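Local atomic coordinates of collagen adhesin (Staphylococcus aureus, PDB entry 2F68), a protein that binds collagen at the bacterial cell surface, probably by closing two beta-rich domains around the collagen triple helix. Residues G44-G49 and D96-L101. Residues are numbered along the deposited sequence; the frame is centred on the assembly and turned at random.
Sequences GKIQNG and DKVEKL
Asn48 and Glu99 show how two loops that join different pairs of strands can be tied by one side chain reaching for the other's backbone. Glu99 OE2 accepts the backbone N-H of Asn48 at 3.3 Å, with an N-H...O angle of 160°. The bond is fairly straight, yet it meets the carboxylate from above, 37° out of its plane. The Glu99 chain, extended beyond CG, brings the group to the other loop, where OE2 also lies 3.5 Å from Asn48 CB. A longer, weak bond joins Lys45 NZ to Glu99 O at 3.5 Å. Lys45 runs almost straight as far as CE and bends only at its end (chi4 68°), and the ammonium group there also comes near Leu101 O. Glu99 thus faces the segment 44-49 with both its carboxylate and its carbonyl. Asn48 OD1 approaches Asp96 N to 3.2 Å, but at an angle too poor for a hydrogen bond, and the amide simply packs against the Asp96 backbone and CB.

The apolar part of the contact is small and buried. Ile46 CG2 touches Val98 CG1 at 4.0 Å, the two side chains crossing at about a right angle. Val98 CG1 also lies 3.8 Å from both Ile46 O and Gln47 O, so one methyl packs over the backbone of the other loop.

Asp50 OD2 takes the Gln47 N-H within the first loop, while a Lys97-Glu78 salt bridge joins the second to strand 78-86 and backbone bonds join Gly49 to Phe94. The last lead into the antiparallel pairing of strands 50-54 and 89-94. The arrangement is packing between two strand-connecting loops at one end of an Ig-like beta domain, 31-40 to 50-54 and 89-94 to 104-116, polar at its surface and aliphatic beneath.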
ATOM      1  N   GLY A  44      35.896  -3.453   5.081  1.00 24.03           N
ATOM      2  CA  GLY A  44      35.877  -4.643   5.930  1.00 23.41           C
ATOM      3  C   GLY A  44      35.172  -5.826   5.295  1.00 24.59           C
ATOM      4  O   GLY A  44      34.140  -5.664   4.640  1.00 24.27           O
ATOM      5  N   LYS A  45      35.734  -7.017   5.499  1.00 24.04           N
ATOM      6  CA  LYS A  45      35.187  -8.258   4.951  1.00 24.58           C
ATOM      7  C   LYS A  45      33.828  -8.593   5.568  1.00 24.27           C
ATOM      8  O   LYS A  45      33.672  -8.585   6.792  1.00 24.90           O
ATOM      9  CB  LYS A  45      36.172  -9.415   5.164  1.00 24.35           C
ATOM     10  CG  LYS A  45      35.765 -10.729   4.505  1.00 26.96           C
ATOM     11  CD  LYS A  45      36.736 -11.849   4.853  1.00 26.86           C
ATOM     12  CE  LYS A  45      36.240 -13.200   4.351  1.00 28.87           C
ATOM     13  NZ  LYS A  45      36.247 -13.302   2.864  1.00 32.42           N
ATOM     14  N   ILE A  46      32.854  -8.881   4.707  1.00 24.26           N
ATOM     15  CA  ILE A  46      31.502  -9.235   5.139  1.00 24.46           C
ATOM     16  C   ILE A  46      31.476 -10.678   5.649  1.00 26.01           C
ATOM     17  O   ILE A  46      31.866 -11.608   4.937  1.00 24.14           O
ATOM     18  CB  ILE A  46      30.463  -9.034   4.003  1.00 24.92           C
ATOM     19  CG1 ILE A  46      30.521  -7.595   3.473  1.00 22.76           C
ATOM     20  CG2 ILE A  46      29.053  -9.372   4.492  1.00 26.54           C
ATOM     21  CD1 ILE A  46      29.891  -7.401   2.102  1.00 23.47           C
ATOM     22  N   GLN A  47      31.015 -10.846   6.886  1.00 26.87           N
ATOM     23  CA  GLN A  47      31.014 -12.146   7.556  1.00 29.41           C
ATOM     24  C   GLN A  47      29.600 -12.696   7.757  1.00 28.13           C
ATOM     25  O   GLN A  47      28.612 -12.036   7.424  1.00 26.99           O
ATOM     26  CB  GLN A  47      31.734 -12.048   8.906  1.00 27.82           C
ATOM     27  CG  GLN A  47      33.220 -11.714   8.809  1.00 33.36           C
ATOM     28  CD  GLN A  47      33.862 -11.470  10.164  1.00 33.74           C
ATOM     29  OE1 GLN A  47      34.451 -10.416  10.402  1.00 41.43           O
ATOM     30  NE2 GLN A  47      33.750 -12.446  11.061  1.00 40.62           N
ATOM     31  N   ASN A  48      29.520 -13.911   8.298  1.00 27.74           N
ATOM     32  CA  ASN A  48      28.250 -14.546   8.636  1.00 28.36           C
ATOM     33  C   ASN A  48      27.589 -13.871   9.835  1.00 27.66           C
ATOM     34  O   ASN A  48      28.207 -13.718  10.892  1.00 27.43           O
ATOM     35  CB  ASN A  48      28.460 -16.044   8.905  1.00 29.01           C
ATOM     36  CG  ASN A  48      27.204 -16.739   9.421  1.00 30.09           C
ATOM     37  OD1 ASN A  48      26.092 -16.477   8.961  1.00 32.61           O
ATOM     38  ND2 ASN A  48      27.386 -17.642  10.377  1.00 33.00           N
ATOM     39  N   GLY A  49      26.334 -13.467   9.658  1.00 28.18           N
ATOM     40  CA  GLY A  49      25.571 -12.812  10.717  1.00 27.37           C
ATOM     41  C   GLY A  49      25.616 -11.297  10.671  1.00 27.88           C
ATOM     42  O   GLY A  49      24.973 -10.630  11.485  1.00 28.04           O
ATOM     43  N   ASP A  96      26.200 -17.721   6.014  1.00 32.41           N
ATOM     44  CA  ASP A  96      27.538 -18.323   5.942  1.00 33.20           C
ATOM     45  C   ASP A  96      28.102 -18.430   4.520  1.00 32.99           C
ATOM     46  O   ASP A  96      29.311 -18.597   4.340  1.00 33.37           O
ATOM     47  CB  ASP A  96      27.550 -19.697   6.628  1.00 34.04           C
ATOM     48  CG  ASP A  96      26.550 -20.670   6.021  1.00 37.84           C
ATOM     49  OD1 ASP A  96      26.787 -21.156   4.894  1.00 43.34           O
ATOM     50  OD2 ASP A  96      25.533 -20.965   6.683  1.00 46.36           O
ATOM     51  N   LYS A  97      27.226 -18.327   3.524  1.00 33.13           N
ATOM     52  CA  LYS A  97      27.612 -18.473   2.118  1.00 32.91           C
ATOM     53  C   LYS A  97      28.313 -17.234   1.545  1.00 32.31           C
ATOM     54  O   LYS A  97      28.838 -17.276   0.430  1.00 30.52           O
ATOM     55  CB  LYS A  97      26.392 -18.835   1.258  1.00 33.61           C
ATOM     56  CG  LYS A  97      25.709 -20.152   1.623  1.00 36.23           C
ATOM     57  CD  LYS A  97      26.438 -21.358   1.038  1.00 43.40           C
ATOM     58  CE  LYS A  97      25.723 -22.662   1.372  1.00 45.89           C
ATOM     59  NZ  LYS A  97      24.411 -22.793   0.676  1.00 47.42           N
ATOM     60  N   VAL A  98      28.321 -16.142   2.308  1.00 31.57           N
ATOM     61  CA  VAL A  98      28.966 -14.897   1.879  1.00 32.19           C
ATOM     62  C   VAL A  98      30.468 -14.886   2.204  1.00 33.10           C
ATOM     63  O   VAL A  98      31.223 -14.072   1.664  1.00 31.60           O
ATOM     64  CB  VAL A  98      28.244 -13.644   2.466  1.00 32.03           C
ATOM     65  CG1 VAL A  98      28.698 -13.353   3.897  1.00 32.18           C
ATOM     66  CG2 VAL A  98      28.452 -12.426   1.572  1.00 32.97           C
ATOM     67  N   GLU A  99      30.890 -15.800   3.076  1.00 33.89           N
ATOM     68  CA  GLU A  99      32.285 -15.884   3.520  1.00 35.44           C
ATOM     69  C   GLU A  99      33.219 -16.473   2.462  1.00 34.75           C
ATOM     70  O   GLU A  99      34.430 -16.242   2.502  1.00 35.33           O
ATOM     71  CB  GLU A  99      32.391 -16.679   4.825  1.00 35.12           C
ATOM     72  CG  GLU A  99      31.812 -15.962   6.044  1.00 37.57           C
ATOM     73  CD  GLU A  99      32.040 -16.712   7.349  1.00 38.95           C
ATOM     74  OE1 GLU A  99      32.279 -17.938   7.314  1.00 42.23           O
ATOM     75  OE2 GLU A  99      31.971 -16.068   8.417  1.00 38.83           O
ATOM     76  N   LYS A 100      32.656 -17.230   1.521  1.00 34.39           N
ATOM     77  CA  LYS A 100      33.430 -17.812   0.424  1.00 34.42           C
ATOM     78  C   LYS A 100      33.669 -16.811  -0.712  1.00 32.93           C
ATOM     79  O   LYS A 100      34.483 -17.057  -1.606  1.00 32.20           O
ATOM     80  CB  LYS A 100      32.756 -19.087  -0.109  1.00 35.58           C
ATOM     81  CG  LYS A 100      31.451 -18.858  -0.867  1.00 38.96           C
ATOM     82  CD  LYS A 100      30.895 -20.163  -1.420  1.00 46.45           C
ATOM     83  CE  LYS A 100      29.657 -19.930  -2.276  1.00 47.51           C
ATOM     84  NZ  LYS A 100      28.480 -19.484  -1.477  1.00 47.01           N
ATOM     85  N   LEU A 101      32.960 -15.685  -0.663  1.00 30.16           N
ATOM     86  CA  LEU A 101      33.036 -14.665  -1.705  1.00 28.00           C
ATOM     87  C   LEU A 101      34.014 -13.543  -1.362  1.00 27.15           C
ATOM     88  O   LEU A 101      34.051 -13.061  -0.227  1.00 24.58           O
ATOM     89  CB  LEU A 101      31.648 -14.077  -1.988  1.00 28.51           C
ATOM     90  CG  LEU A 101      30.561 -14.990  -2.566  1.00 28.29           C
ATOM     91  CD1 LEU A 101      29.192 -14.366  -2.362  1.00 31.95           C
ATOM     92  CD2 LEU A 101      30.803 -15.294  -4.042  1.00 29.12           C
TER